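Local atomic coordinates of putative NADPH:quinone reductase (Bacillus thuringiensis, PDB entry 3GMS), a protein that probably reduces quinones with NADPH as electron donor, as a member of the medium-chain dehydrogenase/reductase superfamily. Residues L49-T53 and G54-H58; F266-R269 and H270-D273. All blocks are in the same frame, centred on the assembly; numbering follows the deposited sequence.

Contact 1. Residues L49-T53 and G54-H58; sequences LIPIT and GAYAH
The backbone N of Gly54 donates to the carbonyl O of Pro51 at 3.3 Å with an N-H...O angle of 159°, closing a type I beta turn over Ile52 and Thr53, although the donor stands well above the carbonyl plane and not on a lone pair. This turn belongs to the GroES-like domain and follows the short helix 46-49. Gly54 then takes a positive phi of 92°, a conformation in which a beta carbon would press on the carbonyl O of Thr53, and the chain runs on to Tyr56.

Thr53 secures the turn from its side chain. A chi1 of 67° tucks OG1 back over the turn, where it donates to Ile50 O at 2.6 Å, approaching a lone pair within the plane of that carbonyl. The same oxygen weakly accepts Ala55 N at 3.5 Å, a long but nearly straight ST-turn bond; OG1 thus links the residue three before it to the residue two after it.

A water extends the network: it donates to Pro51 O at 2.6 Å and accepts from Tyr56 N at 2.9 Å. Pro51 O therefore receives two bonds, one from Gly54 and one from the solvent molecule, and the water thereby bridges Pro51 O and Tyr56 N, five residues apart along the chain.

The Pro51 ring touches Ile60 and Tyr68, while Arg59 makes a cation-pi contact with the Tyr56 ring. That ring meets Ile50 obliquely, the two side chains crossing at an angle. One methyl does the touching: Ile50 CG2 lies 3.9 Å from Ala55 CB, 3.5 Å from Tyr56 CE1 and 3.5 Å from Tyr56 OH.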
loop_
_atom_site.group_PDB
_atom_site.type_symbol
_atom_site.label_atom_id
_atom_site.label_comp_id
_atom_site.label_asym_id
_atom_site.label_seq_id
_atom_site.Cartn_x
_atom_site.Cartn_y
_atom_site.Cartn_z
ATOM N N LEU A 49 -7.967 3.255 6.360
ATOM C CA LEU A 49 -9.324 3.727 6.706
ATOM C C LEU A 49 -10.463 2.773 6.353
ATOM O O LEU A 49 -11.521 2.775 7.008
ATOM C CB LEU A 49 -9.597 5.084 6.069
ATOM C CG LEU A 49 -8.573 6.171 6.350
ATOM C CD1 LEU A 49 -9.032 7.480 5.688
ATOM C CD2 LEU A 49 -8.368 6.323 7.848
ATOM N N ILE A 50 -10.278 1.996 5.296
ATOM C CA ILE A 50 -11.298 1.046 4.841
ATOM C C ILE A 50 -11.815 0.117 5.973
ATOM O O ILE A 50 -13.040 -0.033 6.141
ATOM C CB ILE A 50 -10.792 0.242 3.601
ATOM C CG1 ILE A 50 -10.534 1.200 2.433
ATOM C CG2 ILE A 50 -11.824 -0.857 3.203
ATOM C CD1 ILE A 50 -10.017 0.511 1.154
ATOM N N PRO A 51 -10.912 -0.487 6.781
ATOM C CA PRO A 51 -11.479 -1.339 7.829
ATOM C C PRO A 51 -12.342 -0.593 8.854
ATOM O O PRO A 51 -13.244 -1.202 9.453
ATOM C CB PRO A 51 -10.259 -1.922 8.553
ATOM C CG PRO A 51 -9.046 -1.521 7.736
ATOM C CD PRO A 51 -9.463 -0.684 6.584
ATOM N N ILE A 52 -12.056 0.695 9.074
ATOM C CA ILE A 52 -12.778 1.461 10.063
ATOM C C ILE A 52 -14.236 1.536 9.617
ATOM O O ILE A 52 -15.122 1.476 10.442
ATOM C CB ILE A 52 -12.211 2.882 10.254
ATOM C CG1 ILE A 52 -10.718 2.800 10.627
ATOM C CG2 ILE A 52 -12.991 3.628 11.347
ATOM C CD1 ILE A 52 -10.003 4.163 10.612
ATOM N N THR A 53 -14.468 1.673 8.315
ATOM C CA THR A 53 -15.811 1.849 7.781
ATOM C C THR A 53 -16.729 0.627 7.862
ATOM O O THR A 53 -17.929 0.758 7.602
ATOM C CB THR A 53 -15.782 2.223 6.307
ATOM O OG1 THR A 53 -15.276 1.105 5.563
ATOM C CG2 THR A 53 -14.947 3.460 6.084
ATOM N N GLY A 54 -16.187 -0.540 8.209
ATOM C CA GLY A 54 -16.984 -1.754 8.313
ATOM C C GLY A 54 -17.060 -2.599 7.064
ATOM O O GLY A 54 -17.705 -3.651 7.086
ATOM N N ALA A 55 -16.426 -2.155 5.979
ATOM C CA ALA A 55 -16.334 -2.963 4.739
ATOM C C ALA A 55 -15.905 -4.435 4.966
ATOM O O ALA A 55 -16.300 -5.306 4.192
ATOM C CB ALA A 55 -15.419 -2.292 3.719
ATOM N N TYR A 56 -15.121 -4.702 6.023
ATOM C CA TYR A 56 -14.669 -6.075 6.395
ATOM C C TYR A 56 -15.151 -6.482 7.789
ATOM O O TYR A 56 -14.388 -7.046 8.586
ATOM C CB TYR A 56 -13.134 -6.209 6.356
ATOM C CG TYR A 56 -12.489 -5.585 5.143
ATOM C CD1 TYR A 56 -11.423 -4.691 5.281
ATOM C CD2 TYR A 56 -12.951 -5.888 3.858
ATOM C CE1 TYR A 56 -10.823 -4.115 4.166
ATOM C CE2 TYR A 56 -12.370 -5.309 2.732
ATOM C CZ TYR A 56 -11.308 -4.420 2.891
ATOM O OH TYR A 56 -10.743 -3.852 1.763
ATOM N N ALA A 57 -16.432 -6.222 8.057
ATOM C CA ALA A 57 -17.064 -6.511 9.345
ATOM C C ALA A 57 -16.752 -7.907 9.920
ATOM O O ALA A 57 -16.499 -8.060 11.123
ATOM C CB ALA A 57 -18.579 -6.292 9.237
ATOM N N HIS A 58 -16.754 -8.917 9.059
ATOM C CA HIS A 58 -16.679 -10.296 9.535
ATOM C C HIS A 58 -15.259 -10.717 9.909
ATOM O O HIS A 58 -15.069 -11.669 10.674
ATOM C CB HIS A 58 -17.333 -11.247 8.519
ATOM C CG HIS A 58 -18.711 -10.815 8.107
ATOM N ND1 HIS A 58 -19.771 -10.770 8.993
ATOM C CD2 HIS A 58 -19.193 -10.371 6.920
ATOM C CE1 HIS A 58 -20.850 -10.334 8.362
ATOM N NE2 HIS A 58 -20.527 -10.086 7.103
HETATM O O HOH W 1 -14.151 -3.462 8.408
#

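Contact 2. Residues F266-R269 and H270-D273; sequences FHLR and HWND
His267 and Trp271 meet through the backbone at the start of helix 268-274: His267 O, from the N-cap position, accepts Trp271 N at 3.1 Å. It also takes a weak, bent bond from His270 N at 2.9 Å. One residue further on, Asn272 N reaches Leu268 O at 2.9 Å in an almost straight bond, which continues the i to i+4 pattern begun by Trp271 N.

The tightly packed side is apolar and aromatic. Trp271 has CG opposite its backbone N (chi1 -172°), and its side chain runs alongside that of Leu268, with Leu268 CD1 4.2 Å from Trp271 CE3. Phe266 brings its CZ to within 4.0 Å of Trp271 CB. Phe266, Leu268 and Trp271 all rest on helix 127-139, and the buried polar ends are satisfied there or close by: Trp271 NE1 bonds to Glu138, Asn272 ND2 to Tyr126 and Asn272 OD1 to Trp280.

In the Rossmann-type domain, strand 262-265 is an outermost strand of the six-stranded parallel sheet (order 3-2-1-4-5-6), and Phe266 and His267 carry the chain from it into this helix.

The other side is looser and more solvent-accessible. His270 directs its edge at the face of His267 in an offset T-shaped pair, centroids 4.4 Å apart and planes at 73°, although the closest carbon approach is doubtful. The Arg269 chain, bent at chi2 and chi3, runs alongside His270, so that His270 CE1 lies over one face of the guanidinium, near its rim. Arg269 NH2 and His270 NE2 are 3.6 Å apart, but the two planes diverge by 55°, so the groups are not stacked flat. Asp273 makes a long, weak ion pair with Arg94.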
loop_
_atom_site.group_PDB
_atom_site.type_symbol
_atom_site.label_atom_id
_atom_site.label_comp_id
_atom_site.label_asym_id
_atom_site.label_seq_id
_atom_site.Cartn_x
_atom_site.Cartn_y
_atom_site.Cartn_z
ATOM N N PHE A 266 -5.926 -9.451 -6.324
ATOM C CA PHE A 266 -4.729 -9.537 -5.482
ATOM C C PHE A 266 -4.997 -8.971 -4.095
ATOM O O PHE A 266 -5.561 -7.874 -3.955
ATOM C CB PHE A 266 -3.544 -8.788 -6.102
ATOM C CG PHE A 266 -2.309 -8.845 -5.268
ATOM C CD1 PHE A 266 -1.436 -9.943 -5.382
ATOM C CD2 PHE A 266 -2.004 -7.801 -4.374
ATOM C CE1 PHE A 266 -0.296 -10.006 -4.581
ATOM C CE2 PHE A 266 -0.895 -7.853 -3.564
ATOM C CZ PHE A 266 -0.012 -8.951 -3.672
ATOM N N HIS A 267 -4.568 -9.703 -3.068
ATOM C CA HIS A 267 -4.660 -9.274 -1.652
ATOM C C HIS A 267 -3.270 -9.485 -1.032
ATOM O O HIS A 267 -2.824 -10.638 -0.937
ATOM C CB HIS A 267 -5.574 -10.240 -0.872
ATOM C CG HIS A 267 -6.994 -10.321 -1.373
ATOM N ND1 HIS A 267 -8.007 -9.520 -0.877
ATOM C CD2 HIS A 267 -7.578 -11.126 -2.300
ATOM C CE1 HIS A 267 -9.144 -9.809 -1.489
ATOM N NE2 HIS A 267 -8.912 -10.779 -2.359
ATOM N N LEU A 268 -2.623 -8.428 -0.547
ATOM C CA LEU A 268 -1.386 -8.614 0.227
ATOM C C LEU A 268 -1.596 -9.549 1.433
ATOM O O LEU A 268 -0.734 -10.364 1.785
ATOM C CB LEU A 268 -0.853 -7.256 0.694
ATOM C CG LEU A 268 0.654 -7.117 0.908
ATOM C CD1 LEU A 268 1.506 -7.694 -0.234
ATOM C CD2 LEU A 268 1.019 -5.637 1.141
ATOM N N ARG A 269 -2.768 -9.449 2.047
ATOM C CA ARG A 269 -3.224 -10.392 3.080
ATOM C C ARG A 269 -2.874 -11.852 2.718
ATOM O O ARG A 269 -2.324 -12.621 3.542
ATOM C CB ARG A 269 -4.761 -10.276 3.130
ATOM C CG ARG A 269 -5.458 -10.930 4.253
ATOM C CD ARG A 269 -6.670 -10.076 4.564
ATOM N NE ARG A 269 -7.731 -10.276 3.573
ATOM C CZ ARG A 269 -8.509 -11.355 3.554
ATOM N NH1 ARG A 269 -8.325 -12.313 4.464
ATOM N NH2 ARG A 269 -9.470 -11.477 2.644
ATOM N N HIS A 270 -3.236 -12.225 1.500
ATOM C CA HIS A 270 -3.033 -13.578 1.024
ATOM C C HIS A 270 -1.588 -13.847 0.691
ATOM O O HIS A 270 -1.053 -14.858 1.117
ATOM C CB HIS A 270 -3.936 -13.817 -0.186
ATOM C CG HIS A 270 -5.386 -13.735 0.171
ATOM N ND1 HIS A 270 -5.885 -14.250 1.353
ATOM C CD2 HIS A 270 -6.433 -13.175 -0.468
ATOM C CE1 HIS A 270 -7.191 -14.043 1.404
ATOM N NE2 HIS A 270 -7.540 -13.376 0.317
ATOM N N TRP A 271 -0.958 -12.934 -0.050
ATOM C CA TRP A 271 0.462 -13.129 -0.403
ATOM C C TRP A 271 1.340 -13.398 0.836
ATOM O O TRP A 271 2.183 -14.327 0.853
ATOM C CB TRP A 271 1.010 -11.951 -1.180
ATOM C CG TRP A 271 2.413 -12.280 -1.703
ATOM C CD1 TRP A 271 2.709 -13.075 -2.756
ATOM C CD2 TRP A 271 3.667 -11.850 -1.140
ATOM N NE1 TRP A 271 4.098 -13.142 -2.924
ATOM C CE2 TRP A 271 4.700 -12.403 -1.946
ATOM C CE3 TRP A 271 4.019 -11.032 -0.057
ATOM C CZ2 TRP A 271 6.066 -12.179 -1.685
ATOM C CZ3 TRP A 271 5.376 -10.775 0.187
ATOM C CH2 TRP A 271 6.385 -11.363 -0.626
ATOM N N ASN A 272 1.154 -12.576 1.866
ATOM C CA ASN A 272 1.821 -12.764 3.165
ATOM C C ASN A 272 1.752 -14.199 3.677
ATOM O O ASN A 272 2.717 -14.684 4.266
ATOM C CB ASN A 272 1.210 -11.845 4.230
ATOM C CG ASN A 272 1.656 -10.381 4.100
ATOM O OD1 ASN A 272 2.482 -10.032 3.259
ATOM N ND2 ASN A 272 1.099 -9.521 4.959
ATOM N N ASP A 273 0.623 -14.872 3.465
ATOM C CA ASP A 273 0.447 -16.243 3.945
ATOM C C ASP A 273 0.914 -17.306 2.962
ATOM O O ASP A 273 0.985 -18.457 3.365
ATOM C CB ASP A 273 -1.019 -16.509 4.284
ATOM C CG ASP A 273 -1.462 -15.817 5.571
ATOM O OD1 ASP A 273 -0.612 -15.406 6.372
ATOM O OD2 ASP A 273 -2.686 -15.705 5.783
#

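In the fold
Contact 1 sits in the loop after helix 46-49 of the GroES-like part and contact 2 on helix 268-274 of the Rossmann-type part, so they hold no helix or strand in common. Their centres are about 17 Å apart and their nearest atoms about 7 Å, without touching. Arg59 relates the two: it meets Tyr56 by a cation-pi contact and lies close to the like-charged Arg269. Both contacts are partly buried. In contact 1 a beta turn is held by a threonine hydroxyl and a water, with Pro51 buried; contact 2 relies on regular helical bonds, one flank packed on helix 127-139 and the other, more open, carrying two partly exposed histidines and an exposed arginine.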